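Local coordinates for protein putative rRNA methylase (Clostridium thermocellum ATCC 27405, PDB 3EEY) that probably transfers methyl groups from S-adenosylmethionine, perhaps to ribosomal RNA, and binds that cofactor in a Rossmann-like domain, at residues D14-F19 against A38-L43; C92-V97 against E127-G132; K163-Q168 against V183-I188. All blocks are in the same frame, centred on the assembly; numbering follows the deposited sequence.

Interaction 1 of 3, residues D14-F19 against A38-L43; sequences DYIKMF and AFLASL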
ATOM      1  N   ASP A  14       0.616   1.456  11.074  1.00 36.35           N
ATOM      2  CA  ASP A  14      -0.667   2.022  10.647  1.00 35.78           C
ATOM      3  C   ASP A  14      -1.714   0.956  10.317  1.00 37.90           C
ATOM      4  O   ASP A  14      -2.882   1.107  10.682  1.00 38.99           O
ATOM      5  CB  ASP A  14      -0.485   2.958   9.445  1.00 43.06           C
ATOM      6  CG  ASP A  14       0.108   4.311   9.827  1.00 51.08           C
ATOM      7  OD1 ASP A  14       0.364   4.563  11.022  1.00 53.33           O
ATOM      8  OD2 ASP A  14       0.309   5.139   8.917  1.00 57.45           O
ATOM      9  N   TYR A  15      -1.284  -0.101   9.626  1.00 39.11           N
ATOM     10  CA  TYR A  15      -2.135  -1.250   9.321  1.00 39.45           C
ATOM     11  C   TYR A  15      -2.543  -2.031  10.564  1.00 39.07           C
ATOM     12  O   TYR A  15      -3.665  -2.524  10.639  1.00 38.33           O
ATOM     13  CB  TYR A  15      -1.456  -2.187   8.321  1.00 38.09           C
ATOM     14  CG  TYR A  15      -1.675  -1.799   6.877  1.00 41.58           C
ATOM     15  CD1 TYR A  15      -0.682  -1.141   6.150  1.00 37.41           C
ATOM     16  CD2 TYR A  15      -2.878  -2.091   6.233  1.00 39.89           C
ATOM     17  CE1 TYR A  15      -0.881  -0.773   4.820  1.00 36.24           C
ATOM     18  CE2 TYR A  15      -3.084  -1.737   4.897  1.00 36.04           C
ATOM     19  CZ  TYR A  15      -2.084  -1.079   4.197  1.00 39.24           C
ATOM     20  OH  TYR A  15      -2.277  -0.716   2.879  1.00 39.93           O
ATOM     21  N   ILE A  16      -1.635  -2.131  11.531  1.00 36.25           N
ATOM     22  CA  ILE A  16      -1.907  -2.838  12.780  1.00 38.59           C
ATOM     23  C   ILE A  16      -2.915  -2.056  13.638  1.00 42.25           C
ATOM     24  O   ILE A  16      -3.850  -2.647  14.177  1.00 41.06           O
ATOM     25  CB  ILE A  16      -0.587  -3.199  13.564  1.00 38.66           C
ATOM     26  CG1 ILE A  16       0.246  -4.262  12.827  1.00 35.54           C
ATOM     27  CG2 ILE A  16      -0.883  -3.671  14.962  1.00 38.03           C
ATOM     28  CD1 ILE A  16      -0.408  -5.627  12.630  1.00 31.50           C
ATOM     29  N   LYS A  17      -2.735  -0.737  13.729  1.00 45.27           N
ATOM     30  CA  LYS A  17      -3.677   0.163  14.414  1.00 47.99           C
ATOM     31  C   LYS A  17      -5.117   0.078  13.873  1.00 49.80           C
ATOM     32  O   LYS A  17      -6.065   0.178  14.649  1.00 56.70           O
ATOM     33  CB  LYS A  17      -3.188   1.616  14.335  1.00 48.28           C
ATOM     34  CG  LYS A  17      -2.279   2.069  15.468  1.00 48.12           C
ATOM     35  CD  LYS A  17      -1.285   3.138  15.013  1.00 66.95           C
ATOM     36  CE  LYS A  17      -1.932   4.300  14.256  1.00 82.60           C
ATOM     37  NZ  LYS A  17      -1.909   5.579  15.018  1.00 93.18           N
ATOM     38  N   MET A  18      -5.262  -0.111  12.556  1.00 49.57           N
ATOM     39  CA  MET A  18      -6.563  -0.316  11.886  1.00 51.27           C
ATOM     40  C   MET A  18      -7.313  -1.547  12.380  1.00 50.45           C
ATOM     41  O   MET A  18      -8.538  -1.561  12.432  1.00 54.86           O
ATOM     42  CB  MET A  18      -6.378  -0.503  10.374  1.00 53.24           C
ATOM     43  CG  MET A  18      -6.269   0.750   9.507  1.00 64.25           C
ATOM     44  SD  MET A  18      -5.802   0.307   7.800  1.00 67.72           S
ATOM     45  CE  MET A  18      -7.357  -0.286   7.131  1.00 68.01           C
ATOM     46  N   PHE A  19      -6.568  -2.588  12.727  1.00 53.65           N
ATOM     47  CA  PHE A  19      -7.148  -3.907  12.955  1.00 47.24           C
ATOM     48  C   PHE A  19      -7.204  -4.306  14.423  1.00 49.96           C
ATOM     49  O   PHE A  19      -8.113  -5.014  14.839  1.00 55.23           O
ATOM     50  CB  PHE A  19      -6.352  -4.953  12.175  1.00 44.41           C
ATOM     51  CG  PHE A  19      -6.696  -5.023  10.719  1.00 39.26           C
ATOM     52  CD1 PHE A  19      -7.548  -6.015  10.252  1.00 39.19           C
ATOM     53  CD2 PHE A  19      -6.160  -4.123   9.805  1.00 42.11           C
ATOM     54  CE1 PHE A  19      -7.873  -6.102   8.905  1.00 44.89           C
ATOM     55  CE2 PHE A  19      -6.481  -4.197   8.455  1.00 45.28           C
ATOM     56  CZ  PHE A  19      -7.342  -5.192   8.004  1.00 43.08           C
ATOM     57  N   ALA A  38       6.249  -3.637  22.356  1.00 42.62           N
ATOM     58  CA  ALA A  38       5.735  -2.525  23.167  1.00 46.34           C
ATOM     59  C   ALA A  38       4.546  -1.858  22.490  1.00 45.86           C
ATOM     60  O   ALA A  38       3.526  -1.570  23.132  1.00 41.52           O
ATOM     61  CB  ALA A  38       6.834  -1.501  23.436  1.00 42.07           C
ATOM     62  N   PHE A  39       4.699  -1.626  21.189  1.00 43.52           N
ATOM     63  CA  PHE A  39       3.644  -1.089  20.331  1.00 41.79           C
ATOM     64  C   PHE A  39       2.361  -1.938  20.370  1.00 40.35           C
ATOM     65  O   PHE A  39       1.267  -1.404  20.542  1.00 36.72           O
ATOM     66  CB  PHE A  39       4.166  -0.944  18.891  1.00 39.40           C
ATOM     67  CG  PHE A  39       3.091  -0.733  17.868  1.00 41.18           C
ATOM     68  CD1 PHE A  39       2.383   0.455  17.819  1.00 39.94           C
ATOM     69  CD2 PHE A  39       2.797  -1.720  16.938  1.00 36.44           C
ATOM     70  CE1 PHE A  39       1.387   0.654  16.871  1.00 44.25           C
ATOM     71  CE2 PHE A  39       1.810  -1.526  15.987  1.00 43.75           C
ATOM     72  CZ  PHE A  39       1.100  -0.338  15.955  1.00 41.32           C
ATOM     73  N   LEU A  40       2.509  -3.251  20.213  1.00 41.79           N
ATOM     74  CA  LEU A  40       1.381  -4.183  20.305  1.00 43.20           C
ATOM     75  C   LEU A  40       0.748  -4.222  21.700  1.00 44.02           C
ATOM     76  O   LEU A  40      -0.480  -4.299  21.831  1.00 39.11           O
ATOM     77  CB  LEU A  40       1.804  -5.589  19.877  1.00 38.93           C
ATOM     78  CG  LEU A  40       1.993  -5.871  18.386  1.00 42.28           C
ATOM     79  CD1 LEU A  40       2.692  -7.204  18.175  1.00 34.99           C
ATOM     80  CD2 LEU A  40       0.676  -5.828  17.622  1.00 40.89           C
ATOM     81  N   ALA A  41       1.591  -4.147  22.730  1.00 48.92           N
ATOM     82  CA  ALA A  41       1.150  -4.128  24.124  1.00 47.97           C
ATOM     83  C   ALA A  41       0.295  -2.907  24.483  1.00 50.85           C
ATOM     84  O   ALA A  41      -0.676  -3.022  25.235  1.00 52.65           O
ATOM     85  CB  ALA A  41       2.348  -4.238  25.054  1.00 49.35           C
ATOM     86  N   SER A  42       0.646  -1.749  23.928  1.00 52.11           N
ATOM     87  CA  SER A  42      -0.087  -0.514  24.193  1.00 54.80           C
ATOM     88  C   SER A  42      -1.449  -0.483  23.509  1.00 57.29           C
ATOM     89  O   SER A  42      -2.392   0.116  24.026  1.00 63.51           O
ATOM     90  CB  SER A  42       0.730   0.698  23.757  1.00 58.91           C
ATOM     91  OG  SER A  42       0.842   0.737  22.343  1.00 67.62           O
ATOM     92  N   LEU A  43      -1.546  -1.125  22.348  1.00 55.45           N
ATOM     93  CA  LEU A  43      -2.801  -1.186  21.592  1.00 54.86           C
ATOM     94  C   LEU A  43      -3.811  -2.122  22.221  1.00 52.81           C
ATOM     95  O   LEU A  43      -5.021  -1.943  22.082  1.00 53.12           O
ATOM     96  CB  LEU A  43      -2.554  -1.674  20.164  1.00 54.10           C
ATOM     97  CG  LEU A  43      -1.793  -0.818  19.159  1.00 58.03           C
ATOM     98  CD1 LEU A  43      -1.849  -1.533  17.846  1.00 45.64           C
ATOM     99  CD2 LEU A  43      -2.371   0.594  19.029  1.00 60.69           C
TER
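Phe39, whose ring meets Ile16 and Lys17 of the neighbouring helix, has a carbonyl oxygen gripped twice within its own helix. Ser42 OG donates to Phe39 O at 2.8 Å, well tilted from the carbonyl plane, while the helical bond from Leu43 N to the same oxygen is long and weak. Across the two helices, by contrast, the contact is apolar.

Ile16 illustrates how one branch can serve several partners. Its CG2 lies opposite the backbone nitrogen (chi1, measured to CG1, -68°) and reaches three side chains of residues 38-43: Phe39 CE2 at 3.6 Å from Ile16 CG2, Leu43 CD1 at 3.7 Å and Leu40 CD2 at 3.8 Å. The methyl approaches the aromatic ring obliquely, whereas the Ile16 and Leu43 side chains cross at about a right angle. Within its own helix Leu43 lays CG over one face of the Phe39 ring, towards the rim. Lys17 contributes its aliphatic chain instead of its charge: CG sits 3.9 Å from Leu43 CD2, and CD comes up to the ring edge near its plane, 4.1 Å from Phe39 CE1, before the bent chain carries the amine away. His13 also stacks on the Phe39 ring.

The two short helical segments run nearly parallel, 23° apart, with axes 11.0 Å from each other at closest approach, a spacing bridged by side chains and not by backbone. On the sheet side, Ile16, Phe39 and Leu40 all touch Met98 of strand 94-101, so both helices lie on one face of the sheet. Helix 35-44 opens with Asn35 and Asp36, which bind S-adenosylmethionine. Such paired helices over a mixed seven-stranded sheet of order 3-2-1-4-5-7-6, one starting at the cofactor loop, are characteristic of the Rossmann-like methyltransferase fold.

Interaction 2 of 3, residues C92-V97 against E127-G132; sequences CPVKAV and ELLVTG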
ATOM      1  N   CYS A  92      -5.608 -20.125  20.859  1.00 76.13           N
ATOM      2  CA  CYS A  92      -6.718 -19.210  20.584  1.00 73.77           C
ATOM      3  C   CYS A  92      -6.512 -18.523  19.225  1.00 72.18           C
ATOM      4  O   CYS A  92      -5.382 -18.470  18.731  1.00 71.07           O
ATOM      5  CB  CYS A  92      -6.813 -18.165  21.702  1.00 70.85           C
ATOM      6  SG  CYS A  92      -5.322 -17.160  21.869  1.00 66.70           S
ATOM      7  N   PRO A  93      -7.601 -18.024  18.599  1.00 70.02           N
ATOM      8  CA  PRO A  93      -7.443 -17.196  17.398  1.00 68.64           C
ATOM      9  C   PRO A  93      -6.791 -15.834  17.675  1.00 63.96           C
ATOM     10  O   PRO A  93      -7.162 -15.148  18.633  1.00 62.18           O
ATOM     11  CB  PRO A  93      -8.885 -16.997  16.911  1.00 68.84           C
ATOM     12  CG  PRO A  93      -9.684 -18.049  17.600  1.00 73.39           C
ATOM     13  CD  PRO A  93      -9.024 -18.238  18.918  1.00 69.77           C
ATOM     14  N   VAL A  94      -5.830 -15.455  16.835  1.00 57.14           N
ATOM     15  CA  VAL A  94      -5.137 -14.175  16.985  1.00 50.23           C
ATOM     16  C   VAL A  94      -5.651 -13.123  16.002  1.00 47.23           C
ATOM     17  O   VAL A  94      -6.117 -13.453  14.906  1.00 43.97           O
ATOM     18  CB  VAL A  94      -3.581 -14.307  16.908  1.00 48.87           C
ATOM     19  CG1 VAL A  94      -3.077 -15.319  17.921  1.00 50.14           C
ATOM     20  CG2 VAL A  94      -3.107 -14.675  15.500  1.00 52.12           C
ATOM     21  N   LYS A  95      -5.583 -11.861  16.411  1.00 42.52           N
ATOM     22  CA  LYS A  95      -6.033 -10.758  15.567  1.00 44.23           C
ATOM     23  C   LYS A  95      -4.945 -10.303  14.599  1.00 43.58           C
ATOM     24  O   LYS A  95      -5.239  -9.965  13.455  1.00 39.39           O
ATOM     25  CB  LYS A  95      -6.515  -9.583  16.420  1.00 33.05           C
ATOM     26  CG  LYS A  95      -7.343  -8.539  15.671  1.00 40.97           C
ATOM     27  CD  LYS A  95      -8.695  -9.094  15.229  1.00 53.75           C
ATOM     28  CE  LYS A  95      -9.726  -7.991  15.034  1.00 61.13           C
ATOM     29  NZ  LYS A  95     -10.121  -7.371  16.333  1.00 67.43           N
ATOM     30  N   ALA A  96      -3.695 -10.298  15.062  1.00 40.38           N
ATOM     31  CA  ALA A  96      -2.595  -9.783  14.266  1.00 37.73           C
ATOM     32  C   ALA A  96      -1.279 -10.464  14.571  1.00 37.91           C
ATOM     33  O   ALA A  96      -1.074 -10.953  15.671  1.00 41.17           O
ATOM     34  CB  ALA A  96      -2.465  -8.281  14.440  1.00 37.89           C
ATOM     35  N   VAL A  97      -0.402 -10.521  13.566  1.00 38.21           N
ATOM     36  CA  VAL A  97       0.960 -11.025  13.727  1.00 33.66           C
ATOM     37  C   VAL A  97       1.900 -10.067  13.001  1.00 35.68           C
ATOM     38  O   VAL A  97       1.634  -9.675  11.875  1.00 41.05           O
ATOM     39  CB  VAL A  97       1.143 -12.469  13.172  1.00 36.38           C
ATOM     40  CG1 VAL A  97       2.477 -13.064  13.618  1.00 25.31           C
ATOM     41  CG2 VAL A  97       0.027 -13.390  13.619  1.00 32.40           C
ATOM     42  N   GLU A 127      -2.895 -19.837   9.793  1.00 44.17           N
ATOM     43  CA  GLU A 127      -3.827 -20.765  10.441  0.50 41.89           C
ATOM     44  C   GLU A 127      -4.424 -20.167  11.716  1.00 40.72           C
ATOM     45  O   GLU A 127      -5.625 -20.278  11.964  1.00 39.92           O
ATOM     46  CB  GLU A 127      -3.127 -22.089  10.764  0.50 44.16           C
ATOM     47  CG  GLU A 127      -3.086 -23.083   9.604  0.50 46.86           C
ATOM     48  CD  GLU A 127      -1.939 -24.081   9.700  0.50 56.03           C
ATOM     49  OE1 GLU A 127      -1.504 -24.409  10.831  0.50 47.43           O
ATOM     50  OE2 GLU A 127      -1.474 -24.541   8.631  0.50 54.55           O
ATOM     51  N   LEU A 128      -3.568 -19.531  12.519  1.00 39.54           N
ATOM     52  CA  LEU A 128      -3.954 -18.952  13.811  1.00 40.85           C
ATOM     53  C   LEU A 128      -4.804 -17.692  13.721  1.00 40.36           C
ATOM     54  O   LEU A 128      -5.457 -17.329  14.694  1.00 49.16           O
ATOM     55  CB  LEU A 128      -2.704 -18.673  14.659  1.00 43.53           C
ATOM     56  CG  LEU A 128      -2.080 -19.840  15.433  1.00 45.62           C
ATOM     57  CD1 LEU A 128      -0.722 -19.456  15.985  1.00 39.16           C
ATOM     58  CD2 LEU A 128      -3.001 -20.308  16.559  1.00 54.79           C
ATOM     59  N   LEU A 129      -4.784 -17.026  12.565  1.00 46.38           N
ATOM     60  CA  LEU A 129      -5.532 -15.785  12.343  1.00 41.82           C
ATOM     61  C   LEU A 129      -7.021 -15.987  12.345  1.00 43.78           C
ATOM     62  O   LEU A 129      -7.529 -16.921  11.719  1.00 42.68           O
ATOM     63  CB  LEU A 129      -5.172 -15.154  10.998  1.00 45.68           C
ATOM     64  CG  LEU A 129      -4.097 -14.082  10.865  1.00 41.98           C
ATOM     65  CD1 LEU A 129      -4.296 -13.397   9.527  1.00 33.02           C
ATOM     66  CD2 LEU A 129      -4.148 -13.069  11.999  1.00 28.41           C
ATOM     67  N   VAL A 130      -7.708 -15.090  13.047  1.00 41.63           N
ATOM     68  CA  VAL A 130      -9.153 -14.973  12.993  1.00 45.05           C
ATOM     69  C   VAL A 130      -9.511 -14.325  11.643  1.00 50.96           C
ATOM     70  O   VAL A 130      -8.690 -13.610  11.056  1.00 51.66           O
ATOM     71  CB  VAL A 130      -9.683 -14.169  14.230  1.00 45.22           C
ATOM     72  CG1 VAL A 130      -9.321 -12.689  14.143  1.00 42.02           C
ATOM     73  CG2 VAL A 130     -11.180 -14.356  14.418  1.00 58.60           C
ATOM     74  N   THR A 131     -10.706 -14.606  11.124  1.00 52.90           N
ATOM     75  CA  THR A 131     -11.180 -13.929   9.917  1.00 53.44           C
ATOM     76  C   THR A 131     -11.243 -12.426  10.160  1.00 50.33           C
ATOM     77  O   THR A 131     -11.697 -11.978  11.210  1.00 49.33           O
ATOM     78  CB  THR A 131     -12.543 -14.463   9.409  1.00 55.31           C
ATOM     79  OG1 THR A 131     -13.327 -14.924  10.516  1.00 79.05           O
ATOM     80  CG2 THR A 131     -12.329 -15.611   8.466  1.00 49.85           C
ATOM     81  N   GLY A 132     -10.744 -11.659   9.196  1.00 46.88           N
ATOM     82  CA  GLY A 132     -10.611 -10.217   9.351  1.00 45.38           C
ATOM     83  C   GLY A 132      -9.368  -9.815  10.130  1.00 44.44           C
ATOM     84  O   GLY A 132      -9.236  -8.659  10.511  1.00 49.17           O
TER
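Val94 and Leu129 face each other as a parallel bridge, and two backbone hydrogen bonds hold it. Val94 N donates to Leu128 O at 2.9 Å, and Val130 N donates to Val94 O, also at 2.9 Å. Both bonds are nearly straight, with angles at the hydrogen of 168° and 172°. Val94 therefore uses both its N-H and its carbonyl on the residues flanking Leu129, which is the usual pattern for neighbouring parallel strands.

Weaker C-H contacts reinforce these bonds. Pro93 CA points a hydrogen at Leu128 O, and Leu129 CA does the same to Val94 O, so each of the two carbonyl oxygens receives an N-H and a C-H together.

The side chains divide into three groups. Beside the bridge, Val94 CG2 occupies the space between its own N and carbonyl carbon and bears on Leu128 CB at 4.1 Å and on Leu129 CD2 at 4.0 Å; Leu129 CD2 also lies 3.6 Å from Lys95 O. Pro93 CB meets Val130 CB at 4.0 Å. Farther along, Val130 CG1 stands between the backbone N and C of its own residue (chi1 71°), and from there it touches Val94 O as well as Lys95 CD, the latter at 3.8 Å.

Beyond that methylene, the Lys95 amine forms a salt bridge with Asp24. Leu129 O accepts a hydrogen bond from Lys187 NZ of strand 181-187.

Leu129 is the first residue to leave helix 115-128. The bridge lies at the start of strand 94-101, where the chain comes off that helix and pairs briefly before entering the neighbouring parallel strand 133-139. Strand, helix and strand together form a beta-alpha-beta crossover, the repeating unit of Rossmann-like sheets.

Interaction 3 of 3, residues K163-Q168 against V183-I188; sequences KKFIVQ and VCIEKI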
ATOM      1  N   LYS A 163      -9.066 -16.479  -2.338  1.00 47.50           N
ATOM      2  CA  LYS A 163     -10.412 -16.608  -1.779  1.00 48.85           C
ATOM      3  C   LYS A 163     -10.384 -16.639  -0.252  1.00 44.54           C
ATOM      4  O   LYS A 163     -11.401 -16.393   0.397  1.00 46.39           O
ATOM      5  CB  LYS A 163     -11.116 -17.859  -2.324  1.00 52.57           C
ATOM      6  CG  LYS A 163     -11.258 -17.880  -3.837  1.00 61.52           C
ATOM      7  CD  LYS A 163     -12.668 -18.248  -4.270  1.00 84.03           C
ATOM      8  CE  LYS A 163     -12.989 -17.815  -5.704  1.00 97.36           C
ATOM      9  NZ  LYS A 163     -11.812 -17.452  -6.557  1.00105.75           N
ATOM     10  N   LYS A 164      -9.213 -16.940   0.305  1.00 41.82           N
ATOM     11  CA  LYS A 164      -9.007 -16.997   1.750  1.00 45.69           C
ATOM     12  C   LYS A 164      -8.210 -15.802   2.290  1.00 41.39           C
ATOM     13  O   LYS A 164      -8.483 -15.330   3.386  1.00 35.22           O
ATOM     14  CB  LYS A 164      -8.327 -18.312   2.163  1.00 39.11           C
ATOM     15  CG  LYS A 164      -8.988 -19.588   1.643  1.00 56.08           C
ATOM     16  CD  LYS A 164     -10.409 -19.770   2.160  1.00 71.40           C
ATOM     17  CE  LYS A 164     -11.066 -20.991   1.539  1.00 80.40           C
ATOM     18  NZ  LYS A 164     -12.430 -20.668   1.045  1.00 82.97           N
ATOM     19  N   PHE A 165      -7.229 -15.320   1.525  1.00 41.04           N
ATOM     20  CA  PHE A 165      -6.371 -14.213   1.977  1.00 30.68           C
ATOM     21  C   PHE A 165      -6.157 -13.155   0.909  1.00 32.15           C
ATOM     22  O   PHE A 165      -6.000 -13.465  -0.274  1.00 32.18           O
ATOM     23  CB  PHE A 165      -4.995 -14.716   2.448  1.00 34.79           C
ATOM     24  CG  PHE A 165      -5.042 -15.707   3.588  1.00 38.88           C
ATOM     25  CD1 PHE A 165      -4.954 -15.272   4.906  1.00 32.76           C
ATOM     26  CD2 PHE A 165      -5.140 -17.076   3.344  1.00 32.36           C
ATOM     27  CE1 PHE A 165      -4.998 -16.185   5.960  1.00 36.47           C
ATOM     28  CE2 PHE A 165      -5.186 -17.997   4.393  1.00 33.69           C
ATOM     29  CZ  PHE A 165      -5.113 -17.554   5.696  1.00 40.28           C
ATOM     30  N   ILE A 166      -6.157 -11.898   1.339  1.00 34.47           N
ATOM     31  CA  ILE A 166      -5.631 -10.782   0.545  1.00 36.12           C
ATOM     32  C   ILE A 166      -4.142 -10.639   0.853  1.00 32.99           C
ATOM     33  O   ILE A 166      -3.766 -10.545   2.004  1.00 33.86           O
ATOM     34  CB  ILE A 166      -6.339  -9.439   0.872  1.00 36.91           C
ATOM     35  CG1 ILE A 166      -7.853  -9.553   0.674  1.00 41.95           C
ATOM     36  CG2 ILE A 166      -5.789  -8.304   0.011  1.00 31.25           C
ATOM     37  CD1 ILE A 166      -8.625  -8.319   1.111  1.00 35.97           C
ATOM     38  N   VAL A 167      -3.298 -10.659  -0.172  1.00 38.63           N
ATOM     39  CA  VAL A 167      -1.866 -10.432   0.017  1.00 33.75           C
ATOM     40  C   VAL A 167      -1.463  -9.174  -0.768  1.00 33.33           C
ATOM     41  O   VAL A 167      -1.496  -9.143  -1.992  1.00 27.10           O
ATOM     42  CB  VAL A 167      -0.994 -11.667  -0.375  1.00 35.64           C
ATOM     43  CG1 VAL A 167       0.486 -11.400  -0.087  1.00 19.99           C
ATOM     44  CG2 VAL A 167      -1.445 -12.927   0.372  1.00 23.83           C
ATOM     45  N   GLN A 168      -1.104  -8.129  -0.040  1.00 31.97           N
ATOM     46  CA  GLN A 168      -0.801  -6.856  -0.642  1.00 30.24           C
ATOM     47  C   GLN A 168       0.652  -6.487  -0.406  1.00 33.37           C
ATOM     48  O   GLN A 168       1.103  -6.433   0.731  1.00 32.64           O
ATOM     49  CB  GLN A 168      -1.715  -5.790  -0.070  1.00 29.70           C
ATOM     50  CG  GLN A 168      -1.528  -4.422  -0.650  1.00 30.15           C
ATOM     51  CD  GLN A 168      -2.033  -3.344   0.285  1.00 34.46           C
ATOM     52  OE1 GLN A 168      -3.132  -2.830   0.118  1.00 45.36           O
ATOM     53  NE2 GLN A 168      -1.236  -3.014   1.291  1.00 38.58           N
ATOM     54  N   VAL A 183       4.549  -6.380   3.181  1.00 28.35           N
ATOM     55  CA  VAL A 183       3.497  -7.296   2.760  1.00 30.04           C
ATOM     56  C   VAL A 183       2.408  -7.327   3.837  1.00 29.12           C
ATOM     57  O   VAL A 183       2.698  -7.462   5.017  1.00 37.07           O
ATOM     58  CB  VAL A 183       4.035  -8.713   2.436  1.00 31.21           C
ATOM     59  CG1 VAL A 183       2.934  -9.603   1.939  1.00 29.66           C
ATOM     60  CG2 VAL A 183       5.115  -8.648   1.363  1.00 29.55           C
ATOM     61  N   CYS A 184       1.160  -7.144   3.421  1.00 30.32           N
ATOM     62  CA  CYS A 184       0.015  -7.236   4.309  1.00 28.20           C
ATOM     63  C   CYS A 184      -0.829  -8.426   3.911  1.00 28.58           C
ATOM     64  O   CYS A 184      -1.270  -8.515   2.773  1.00 32.26           O
ATOM     65  CB  CYS A 184      -0.831  -5.971   4.233  1.00 32.59           C
ATOM     66  SG  CYS A 184      -0.062  -4.547   4.967  1.00 33.69           S
ATOM     67  N   ILE A 185      -1.024  -9.353   4.844  1.00 28.55           N
ATOM     68  CA  ILE A 185      -1.877 -10.517   4.630  1.00 30.34           C
ATOM     69  C   ILE A 185      -3.113 -10.395   5.507  1.00 35.37           C
ATOM     70  O   ILE A 185      -2.993 -10.294   6.719  1.00 41.72           O
ATOM     71  CB  ILE A 185      -1.139 -11.830   4.988  1.00 38.86           C
ATOM     72  CG1 ILE A 185       0.227 -11.894   4.296  1.00 29.37           C
ATOM     73  CG2 ILE A 185      -1.998 -13.041   4.653  1.00 25.51           C
ATOM     74  CD1 ILE A 185       1.208 -12.795   4.980  1.00 43.49           C
ATOM     75  N   GLU A 186      -4.292 -10.396   4.895  1.00 34.29           N
ATOM     76  CA  GLU A 186      -5.549 -10.318   5.640  1.00 30.43           C
ATOM     77  C   GLU A 186      -6.412 -11.525   5.340  1.00 37.31           C
ATOM     78  O   GLU A 186      -6.671 -11.815   4.178  1.00 38.88           O
ATOM     79  CB  GLU A 186      -6.336  -9.057   5.272  1.00 30.62           C
ATOM     80  CG  GLU A 186      -7.535  -8.834   6.188  1.00 42.80           C
ATOM     81  CD  GLU A 186      -8.517  -7.793   5.690  1.00 47.73           C
ATOM     82  OE1 GLU A 186      -8.200  -7.047   4.749  1.00 56.37           O
ATOM     83  OE2 GLU A 186      -9.627  -7.719   6.254  1.00 60.98           O
ATOM     84  N   LYS A 187      -6.864 -12.217   6.381  1.00 38.01           N
ATOM     85  CA  LYS A 187      -7.772 -13.349   6.216  1.00 44.12           C
ATOM     86  C   LYS A 187      -9.172 -12.849   5.903  1.00 41.75           C
ATOM     87  O   LYS A 187      -9.704 -12.006   6.609  1.00 36.18           O
ATOM     88  CB  LYS A 187      -7.781 -14.242   7.463  1.00 41.79           C
ATOM     89  CG  LYS A 187      -8.654 -15.492   7.338  1.00 49.28           C
ATOM     90  CD  LYS A 187      -8.580 -16.388   8.569  1.00 47.04           C
ATOM     91  CE  LYS A 187      -7.612 -17.527   8.356  1.00 51.03           C
ATOM     92  NZ  LYS A 187      -7.429 -18.431   9.527  1.00 46.93           N
ATOM     93  N   ILE A 188      -9.758 -13.360   4.824  1.00 42.42           N
ATOM     94  CA  ILE A 188     -11.111 -12.961   4.436  1.00 43.34           C
ATOM     95  C   ILE A 188     -12.114 -14.115   4.501  1.00 51.50           C
ATOM     96  O   ILE A 188     -13.329 -13.892   4.490  1.00 52.35           O
ATOM     97  CB  ILE A 188     -11.143 -12.257   3.053  1.00 44.14           C
ATOM     98  CG1 ILE A 188     -10.604 -13.170   1.942  1.00 34.35           C
ATOM     99  CG2 ILE A 188     -10.386 -10.938   3.118  1.00 40.05           C
ATOM    100  CD1 ILE A 188     -10.746 -12.596   0.547  1.00 37.49           C
TER
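Backbone bonding between Ile166 and Glu186 sets the pattern of an antiparallel hairpin. Ile166 N reaches Glu186 O at 2.9 Å and Glu186 N reaches Ile166 O at 2.9 Å, each donor in the carbonyl plane; Gln168 and Cys184 repeat the reciprocal pair. Past the strands, Ile188 N donates to Lys164 O at 2.8 Å.

Apolar contacts divide between two faces. On one, Lys187 runs beside the Phe165 ring with the same heading, its chain bent at chi3 (-98°), and CE comes 3.6 Å from Phe165 CZ; the amine continues to Met126 O and Glu190. Ile185 CG2 comes obliquely to Phe165 CD1, and Val167 CG1 meets Val183 CG1 at 3.7 Å. On the other, Ile166 CD1 rests against Ile188 CG2, also at 3.7 Å.

Polar groups share that second face, where Glu186 lies alongside Ile166. Gln168 OE1 and Glu186 OE1 bond Gln11 and the backbone N of Ile5 of the second subunit, while Gln168 NE2 turns to Tyr15 OH.

Helices 148-157 and 115-128 pack on the Ile185 side, helix 8-19 on the Cys184 side. Strand 133-139 flanks 181-187; beyond outermost 165-172, Gln168 pairs antiparallel with the second subunit, continuing the sheet.

In the fold
All three contacts belong to one alpha-beta sandwich, yet their chemistry follows their position. Interaction 1 joins two helices over one face of the sheet through hydrocarbon alone and is partly buried, near the cofactor. Interaction 2, also partly buried, mixes a short run of backbone pairing with side-chain packing where a helix hands over to the sheet. Interaction 3, the most buried, is chiefly strand pairing, away from the annotated sites. Interactions 1 and 3 both reach the second subunit; interaction 2 touches no other chain. They use separate elements but touch: Ile16 packs on Ala96, Tyr15 on Cys184, and Gly132 N probably bonds Lys187 O, tying 127-132 to the hairpin. Helix 8-19 thereby spans from interaction 2 to interaction 3.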